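Local coordinates for protein ATP synthase subunit s, mitochondrial (Bos taurus, PDB 3E3Z) that regulates the mitochondrial ATP synthase, being necessary for its proton conduction and blocking a proton leak through an alternative exit pathway, at residues Ala8-Val13 with Leu31-Ala36; Ala68-Ile73 with Lys94-Glu99; Ala134-Arg139 with Lys163-Ser168. The protein carries 1 engineered substitution. All blocks are in the same frame, centred on the assembly; numbering follows the deposited sequence.

Contact 1: residues Ala8-Val13 with Leu31-Ala36; sequences AVFNKV and LLRCGA. With MG (magnesium ion), chain B; PA0 (Phenylarsine oxide), chain D.
R33 and C34, at the C-terminal end of helix 23-33, meet F10 in the last turn of helix 2-11, a helix-end to helix-end contact within the N-terminal domain that is partly polar, partly van der Waals. In the polar part two nitrogens of one guanidinium edge converge on a single oxygen: NE and NH2 of R33 donate to the carbonyl O of F10 at 2.8 and 2.9 Å. This oxygen lies almost in the guanidinium plane; measured from the carbonyl group, NE is moderately tilted while NH2 stands well above the plane. A first torsion of 78° and an extended run from CG to NE carry the R33 chain past the phenyl ring, CG of R33 lying 4.2 Å from CD1 of F10. That ring turns its edge to the backbone carbonyl of R33, CE1 of F10 lying 3.2 Å from R33 O, and over one face, toward its rim, stands the edge of the phenylarsine oxide ring, its C2 3.7 Å from F10 CG. C34 adds its sulfur, SG resting 3.9 Å from CB of F10. An alanine in place of R33 removes both donors and would probably leave F10 O without these partners. Beyond C34, G35 (phi 83°) is the C-prime residue of a Schellman motif that ends the helix, and its carbonyl O binds the magnesium ion at 2.2 Å.

Contact 2: residues Ala68-Ile73 with Lys94-Glu99; sequences ATDSCI and KCHYIE. With MG (magnesium ion), chain B; PA0 (Phenylarsine oxide), chain D.
K94 lies obliquely across the carboxylate of D70, and most of its length can be followed along that group. K94 CB starts 3.5 Å from OD1 of D70. K94 CD is near both oxygens, 3.8 Å from D70 OD1. A bend at the third torsion (-71°) then swings the chain over to the other oxygen, so that K94 CE comes 3.3 Å from D70 OD2. K94 CE also touches the methyl CG2 of T69, at 3.9 Å. At the tip, K94 NZ makes a rather long salt bridge of 3.4 Å to D70 OD2. A water fills in by accepting from NZ and donating to OD2. The other carboxylate oxygen, OD1, takes a second water that also bonds H96 NE2 at the edge of the imidazole, so both oxygens of D70 are held through solvent.

Between the backbones, CA of D70 makes a C-H...O contact of 3.2 Å with K94 O. Two further waters bridge the loops: one joins S71 O, K94 O and H96 N, the other S71 O, I73 O and Y97 N. Y97 sets its ring edge against C72, Y97 CD2 being 3.6 Å from C72 CA, and I98 brings CG1 up to I73 O. SG of C95 comes 3.1 Å from the carbonyl O of A68 and also lies beside CB of A68 and CB of S71.

The contact joins the ends of successive leucine-rich repeat strands. Strand 63-69 runs parallel to strand 89-93, A68 bonding R91 and C93 through the backbone; T69 O shares the magnesium ion with G35 O. I73 reaches W30 and L31 of helix 23-33, and both I73 and Y97 touch helix 2-11.

Contact 3: residues Ala134-Arg139 with Lys163-Ser168; sequences ALHHFR and KTSLPS
L166, the first residue past helix 155-165, inserts its two methyls against the turn that follows helix 129-133 in the fourth leucine-rich repeat, joining that turn to the C-terminal end of helix 155-165, near the C-terminal end of the solenoid. The turn consists of a 3-10 segment, 135-137, and an inverse gamma turn centred on F138. With its CG anti to the carbonyl carbon (chi1 -63°), the leucine points its branches at backbone more than at side chains. CD1 of L166 lies 3.8 Å from the carbonyl O of F138 and 4.1 Å from CA of H136; the other methyl, CD2 of L166, is 3.6 Å from O of R139, and also 3.8 Å from CA of R139. F138 itself sends its ring away, to L112 and M119.

At the more solvated margin, S165 places OG 3.5 Å from CB of H136, a touch on the aliphatic root of the histidine. The polar ends are engaged elsewhere: S165 OG bonds A161 O, and H136 ND1 bonds I133 O. A water bridges the two backbones, donating to H136 O at 2.5 Å and weakly to S165 O at 3.3 Å.

No direct hydrogen bond crosses the contact. Between these two segments it is thus mainly van der Waals, methyls on backbone, with one uneven water bridge; it probably depends more on shape than on charge.

Contacts 1 and 2 belong to one end of the molecule. They touch directly, C34 O probably bonding both S71 OG and C72 N, and they share the magnesium ion, three of its waters and the phenylarsine oxide; the first belongs to the N-terminal domain, the second to the repeats beside it. Contact 3 lies beyond the chain's centre, about 29 Å from contact 1, centre to centre, and well away from the metal. All three are partly buried, mixing covered residues with exposed ones. Their chemistry differs: an arginine giving two hydrogen bonds to one helix-end carbonyl in 8-13/31-36, a salt bridge and much water between strand-end loops in 68-73/94-99, and mainly leucine methyls on backbone in 134-139/163-168.

Contact 1: residues Ala8-Val13 with Leu31-Ala36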
# COMPACT_ATOMS: atom_id res chain seq x y z
N ALA A 8 12.51 -11.78 1.19
CA ALA A 8 13.12 -10.82 0.30
C ALA A 8 12.80 -11.15 -1.15
O ALA A 8 12.50 -10.27 -1.97
CB ALA A 8 14.65 -10.73 0.54
N VAL A 9 12.84 -12.42 -1.49
CA VAL A 9 12.61 -12.82 -2.86
C VAL A 9 11.11 -12.75 -3.23
O VAL A 9 10.75 -12.53 -4.38
CB VAL A 9 13.27 -14.19 -3.16
CG1 VAL A 9 12.40 -15.37 -2.76
CG2 VAL A 9 13.60 -14.20 -4.56
N PHE A 10 10.25 -12.88 -2.23
CA PHE A 10 8.80 -12.67 -2.41
C PHE A 10 8.54 -11.22 -2.81
O PHE A 10 7.62 -10.94 -3.57
CB PHE A 10 7.98 -13.08 -1.18
CG PHE A 10 7.44 -14.49 -1.26
CD1 PHE A 10 6.08 -14.74 -1.29
CD2 PHE A 10 8.29 -15.57 -1.33
CE1 PHE A 10 5.58 -16.01 -1.37
CE2 PHE A 10 7.79 -16.84 -1.43
CZ PHE A 10 6.44 -17.07 -1.44
N ASN A 11 9.41 -10.33 -2.33
CA ASN A 11 9.21 -8.89 -2.47
C ASN A 11 9.97 -8.29 -3.64
O ASN A 11 9.59 -7.27 -4.21
CB ASN A 11 9.53 -8.15 -1.16
CG ASN A 11 8.41 -8.21 -0.20
OD1 ASN A 11 8.42 -9.01 0.78
ND2 ASN A 11 7.38 -7.43 -0.48
N LYS A 12 11.09 -8.91 -4.00
CA LYS A 12 11.99 -8.29 -5.00
C LYS A 12 11.32 -8.09 -6.36
O LYS A 12 10.64 -8.98 -6.84
CB LYS A 12 13.25 -9.16 -5.19
CG LYS A 12 14.31 -8.52 -6.03
CD LYS A 12 15.52 -9.45 -6.16
CE LYS A 12 16.51 -8.91 -7.14
NZ LYS A 12 16.97 -7.58 -6.72
N VAL A 13 11.52 -6.92 -6.94
CA VAL A 13 10.98 -6.60 -8.28
C VAL A 13 11.75 -7.32 -9.35
O VAL A 13 12.98 -7.31 -9.34
CB VAL A 13 11.02 -5.09 -8.55
CG1 VAL A 13 10.53 -4.78 -9.95
CG2 VAL A 13 10.15 -4.34 -7.52
N LEU A 31 1.60 -8.63 -5.04
CA LEU A 31 0.63 -8.52 -3.96
C LEU A 31 0.02 -9.87 -3.61
O LEU A 31 0.05 -10.31 -2.46
CB LEU A 31 -0.43 -7.44 -4.26
CG LEU A 31 0.20 -6.07 -4.11
CD1 LEU A 31 -0.50 -4.99 -4.92
CD2 LEU A 31 0.29 -5.70 -2.66
N LEU A 32 -0.49 -10.58 -4.60
CA LEU A 32 -1.16 -11.82 -4.32
C LEU A 32 -0.15 -12.88 -3.77
O LEU A 32 -0.47 -13.64 -2.87
CB LEU A 32 -1.92 -12.35 -5.55
CG LEU A 32 -3.37 -11.85 -5.57
CD1 LEU A 32 -3.49 -10.28 -5.73
CD2 LEU A 32 -4.15 -12.59 -6.66
N ARG A 33 1.06 -12.92 -4.33
CA ARG A 33 2.00 -13.95 -3.86
C ARG A 33 2.40 -13.67 -2.41
O ARG A 33 2.70 -14.59 -1.65
CB ARG A 33 3.20 -14.11 -4.77
CG ARG A 33 4.28 -13.08 -4.65
CD ARG A 33 5.09 -12.96 -5.89
NE ARG A 33 6.20 -12.03 -5.76
CZ ARG A 33 6.73 -11.33 -6.74
NH1 ARG A 33 6.35 -11.50 -8.03
NH2 ARG A 33 7.70 -10.49 -6.48
N CYS A 34 2.28 -12.41 -2.00
CA CYS A 34 2.59 -11.98 -0.61
C CYS A 34 1.38 -11.90 0.34
O CYS A 34 1.43 -11.35 1.45
CB CYS A 34 3.26 -10.62 -0.65
SG CYS A 34 4.95 -10.59 -1.37
N GLY A 35 0.29 -12.48 -0.10
CA GLY A 35 -0.90 -12.61 0.74
C GLY A 35 -1.81 -11.41 0.80
O GLY A 35 -2.57 -11.25 1.72
N ALA A 36 -1.70 -10.57 -0.19
CA ALA A 36 -2.59 -9.41 -0.35
C ALA A 36 -3.62 -9.67 -1.47
O ALA A 36 -3.57 -10.69 -2.19
CB ALA A 36 -1.77 -8.11 -0.65
MG MG B . -4.33 -11.60 2.96
AS7 PA0 D . 4.63 -14.43 2.31
C1 PA0 D . 5.79 -14.70 3.00
C2 PA0 D . 6.97 -14.99 2.33
C3 PA0 D . 8.13 -15.25 3.04
C4 PA0 D . 8.14 -15.22 4.43
C5 PA0 D . 6.97 -14.94 5.12
C6 PA0 D . 5.80 -14.69 4.40
O HOH W 1 -3.12 -13.40 4.08
O HOH W 2 -6.26 -12.00 4.35
O HOH W 3 -5.15 -13.20 1.33

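Contact 2: residues Ala68-Ile73 with Lys94-Glu99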
# COMPACT_ATOMS: atom_id res chain seq x y z
N ALA A 68 -4.07 -5.43 1.71
CA ALA A 68 -2.97 -6.27 2.20
C ALA A 68 -3.20 -6.55 3.65
O ALA A 68 -2.85 -5.73 4.55
CB ALA A 68 -1.59 -5.57 1.97
N THR A 69 -3.83 -7.69 3.90
CA THR A 69 -4.12 -8.11 5.26
C THR A 69 -3.38 -9.42 5.51
O THR A 69 -3.46 -10.35 4.70
CB THR A 69 -5.64 -8.30 5.46
OG1 THR A 69 -6.34 -7.04 5.34
CG2 THR A 69 -5.94 -8.89 6.81
N ASP A 70 -2.63 -9.48 6.60
CA ASP A 70 -1.87 -10.69 6.94
C ASP A 70 -0.94 -11.03 5.79
O ASP A 70 -0.85 -12.17 5.30
CB ASP A 70 -2.82 -11.83 7.30
CG ASP A 70 -3.33 -11.75 8.71
OD1 ASP A 70 -2.51 -11.56 9.63
OD2 ASP A 70 -4.54 -11.87 8.91
N SER A 71 -0.24 -9.98 5.34
CA SER A 71 0.60 -10.01 4.16
C SER A 71 2.08 -9.78 4.52
O SER A 71 2.40 -9.12 5.50
CB SER A 71 0.15 -8.90 3.21
OG SER A 71 1.00 -8.73 2.11
N CYS A 72 2.94 -10.36 3.70
CA CYS A 72 4.41 -10.22 3.90
C CYS A 72 5.08 -9.17 3.06
O CYS A 72 6.30 -9.14 2.95
CB CYS A 72 5.14 -11.55 3.69
SG CYS A 72 5.08 -12.18 2.06
N ILE A 73 4.29 -8.25 2.51
CA ILE A 73 4.87 -7.14 1.76
C ILE A 73 5.76 -6.28 2.66
O ILE A 73 5.48 -6.04 3.84
CB ILE A 73 3.83 -6.29 0.98
CG1 ILE A 73 2.81 -5.65 1.91
CG2 ILE A 73 3.14 -7.14 -0.09
CD1 ILE A 73 1.83 -4.74 1.19
N LYS A 94 -2.44 -5.81 9.64
CA LYS A 94 -1.68 -6.98 10.11
C LYS A 94 -0.58 -7.33 9.11
O LYS A 94 -0.38 -8.47 8.73
CB LYS A 94 -2.61 -8.16 10.39
CG LYS A 94 -3.56 -7.92 11.52
CD LYS A 94 -4.51 -9.10 11.75
CE LYS A 94 -5.55 -9.25 10.66
NZ LYS A 94 -6.65 -10.21 11.03
N CYS A 95 0.12 -6.28 8.69
CA CYS A 95 1.33 -6.37 7.87
C CYS A 95 2.54 -6.21 8.80
O CYS A 95 2.98 -5.12 9.08
CB CYS A 95 1.35 -5.32 6.76
SG CYS A 95 0.07 -5.62 5.48
N HIS A 96 3.05 -7.35 9.25
CA HIS A 96 3.98 -7.37 10.38
C HIS A 96 5.36 -6.95 9.98
O HIS A 96 6.17 -6.61 10.84
CB HIS A 96 3.96 -8.75 11.03
CG HIS A 96 2.61 -9.12 11.55
ND1 HIS A 96 1.87 -8.26 12.34
CD2 HIS A 96 1.82 -10.19 11.33
CE1 HIS A 96 0.70 -8.81 12.61
NE2 HIS A 96 0.65 -9.99 12.02
N TYR A 97 5.61 -6.92 8.68
CA TYR A 97 6.94 -6.53 8.17
C TYR A 97 7.07 -5.09 7.71
O TYR A 97 8.18 -4.60 7.52
CB TYR A 97 7.40 -7.46 7.04
CG TYR A 97 7.43 -8.91 7.41
CD1 TYR A 97 8.32 -9.39 8.37
CD2 TYR A 97 6.62 -9.81 6.77
CE1 TYR A 97 8.36 -10.75 8.69
CE2 TYR A 97 6.64 -11.16 7.09
CZ TYR A 97 7.51 -11.62 8.02
OH TYR A 97 7.52 -12.98 8.30
N ILE A 98 5.94 -4.38 7.61
CA ILE A 98 5.92 -2.96 7.18
C ILE A 98 6.53 -2.10 8.26
O ILE A 98 6.36 -2.37 9.43
CB ILE A 98 4.48 -2.53 6.83
CG1 ILE A 98 4.11 -3.17 5.50
CG2 ILE A 98 4.25 -1.03 6.78
CD1 ILE A 98 3.81 -2.20 4.44
N GLU A 99 7.29 -1.11 7.81
CA GLU A 99 7.93 -0.13 8.70
C GLU A 99 7.70 1.29 8.19
O GLU A 99 7.14 1.53 7.12
CB GLU A 99 9.46 -0.38 8.79
CG GLU A 99 9.83 -1.78 9.30
CD GLU A 99 11.32 -2.05 9.28
OE1 GLU A 99 12.09 -1.10 9.00
OE2 GLU A 99 11.73 -3.21 9.55
MG MG B . -4.33 -11.60 2.96
AS7 PA0 D . 4.63 -14.43 2.31
C1 PA0 D . 5.79 -14.70 3.00
C2 PA0 D . 6.97 -14.99 2.33
C3 PA0 D . 8.13 -15.25 3.04
C4 PA0 D . 8.14 -15.22 4.43
C5 PA0 D . 6.97 -14.94 5.12
C6 PA0 D . 5.80 -14.69 4.40
O HOH W 4 -1.77 -11.63 12.20
O HOH W 5 -5.58 -12.60 11.22
O HOH W 1 -3.12 -13.40 4.08
O HOH W 6 4.16 -7.02 6.11
O HOH W 7 2.20 -10.01 8.15
O HOH W 2 -6.26 -12.00 4.35
O HOH W 3 -5.15 -13.20 1.33

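Contact 3: residues Ala134-Arg139 with Lys163-Ser168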
# COMPACT_ATOMS: atom_id res chain seq x y z
N ALA A 134 4.58 10.94 6.98
CA ALA A 134 5.05 10.88 5.61
C ALA A 134 3.91 10.88 4.61
O ALA A 134 4.06 11.27 3.44
CB ALA A 134 5.91 9.63 5.42
N LEU A 135 2.73 10.47 5.09
CA LEU A 135 1.58 10.27 4.19
C LEU A 135 1.01 11.62 3.75
O LEU A 135 0.16 11.68 2.86
CB LEU A 135 0.48 9.42 4.85
CG LEU A 135 0.92 8.02 5.22
CD1 LEU A 135 -0.23 7.33 6.05
CD2 LEU A 135 1.37 7.27 3.96
N HIS A 136 1.48 12.69 4.38
CA HIS A 136 0.99 14.04 4.02
C HIS A 136 1.28 14.33 2.55
O HIS A 136 0.64 15.22 1.95
CB HIS A 136 1.54 15.16 4.95
CG HIS A 136 2.94 15.58 4.62
ND1 HIS A 136 4.05 14.91 5.10
CD2 HIS A 136 3.41 16.58 3.84
CE1 HIS A 136 5.14 15.49 4.64
NE2 HIS A 136 4.78 16.51 3.87
N HIS A 137 2.22 13.59 1.94
CA HIS A 137 2.53 13.79 0.52
C HIS A 137 1.45 13.28 -0.40
O HIS A 137 1.41 13.64 -1.57
CB HIS A 137 3.85 13.14 0.08
CG HIS A 137 5.05 13.75 0.72
ND1 HIS A 137 5.59 14.96 0.31
CD2 HIS A 137 5.81 13.33 1.76
CE1 HIS A 137 6.62 15.24 1.08
NE2 HIS A 137 6.78 14.27 1.97
N PHE A 138 0.54 12.47 0.14
CA PHE A 138 -0.63 12.04 -0.61
C PHE A 138 -1.66 13.18 -0.55
O PHE A 138 -2.64 13.18 0.21
CB PHE A 138 -1.23 10.76 -0.04
CG PHE A 138 -0.44 9.52 -0.33
CD1 PHE A 138 0.59 9.51 -1.24
CD2 PHE A 138 -0.78 8.31 0.32
CE1 PHE A 138 1.31 8.35 -1.51
CE2 PHE A 138 -0.07 7.16 0.02
CZ PHE A 138 0.97 7.19 -0.86
N ARG A 139 -1.42 14.15 -1.42
CA ARG A 139 -2.07 15.47 -1.32
C ARG A 139 -3.58 15.44 -1.61
O ARG A 139 -4.33 16.37 -1.27
CB ARG A 139 -1.36 16.51 -2.20
CG ARG A 139 -1.29 16.15 -3.66
CD ARG A 139 -0.40 17.17 -4.47
NE ARG A 139 -0.27 16.75 -5.84
CZ ARG A 139 0.63 15.91 -6.31
NH1 ARG A 139 1.55 15.41 -5.51
NH2 ARG A 139 0.62 15.56 -7.59
N LYS A 163 -4.18 18.62 9.95
CA LYS A 163 -5.15 19.73 9.93
C LYS A 163 -4.66 20.84 9.02
O LYS A 163 -5.43 21.48 8.32
CB LYS A 163 -5.45 20.28 11.32
CG LYS A 163 -6.70 19.66 11.90
CD LYS A 163 -7.03 20.25 13.26
CE LYS A 163 -8.08 19.42 13.98
NZ LYS A 163 -8.28 19.86 15.39
N THR A 164 -3.36 21.03 9.03
CA THR A 164 -2.77 22.10 8.24
C THR A 164 -2.39 21.59 6.85
O THR A 164 -2.72 22.24 5.85
CB THR A 164 -1.58 22.74 8.97
OG1 THR A 164 -0.59 21.76 9.26
CG2 THR A 164 -2.05 23.37 10.25
N SER A 165 -1.79 20.39 6.79
CA SER A 165 -1.22 19.84 5.54
C SER A 165 -2.26 19.23 4.62
O SER A 165 -2.10 19.25 3.39
CB SER A 165 -0.11 18.79 5.81
OG SER A 165 -0.63 17.56 6.32
N LEU A 166 -3.32 18.69 5.22
CA LEU A 166 -4.45 18.11 4.48
C LEU A 166 -5.79 18.52 5.12
O LEU A 166 -6.48 17.71 5.73
CB LEU A 166 -4.35 16.58 4.41
CG LEU A 166 -3.14 16.03 3.65
CD1 LEU A 166 -3.06 14.52 3.76
CD2 LEU A 166 -3.19 16.46 2.17
N PRO A 167 -6.16 19.79 4.97
CA PRO A 167 -7.31 20.32 5.69
C PRO A 167 -8.64 19.65 5.38
O PRO A 167 -9.56 19.72 6.19
CB PRO A 167 -7.34 21.80 5.30
CG PRO A 167 -6.50 21.91 4.10
CD PRO A 167 -5.48 20.81 4.15
N SER A 168 -8.74 18.99 4.23
CA SER A 168 -9.99 18.36 3.83
C SER A 168 -10.02 16.87 4.18
O SER A 168 -10.97 16.14 3.89
CB SER A 168 -10.23 18.51 2.33
OG SER A 168 -9.25 17.81 1.60
O HOH W 8 -0.06 17.59 1.38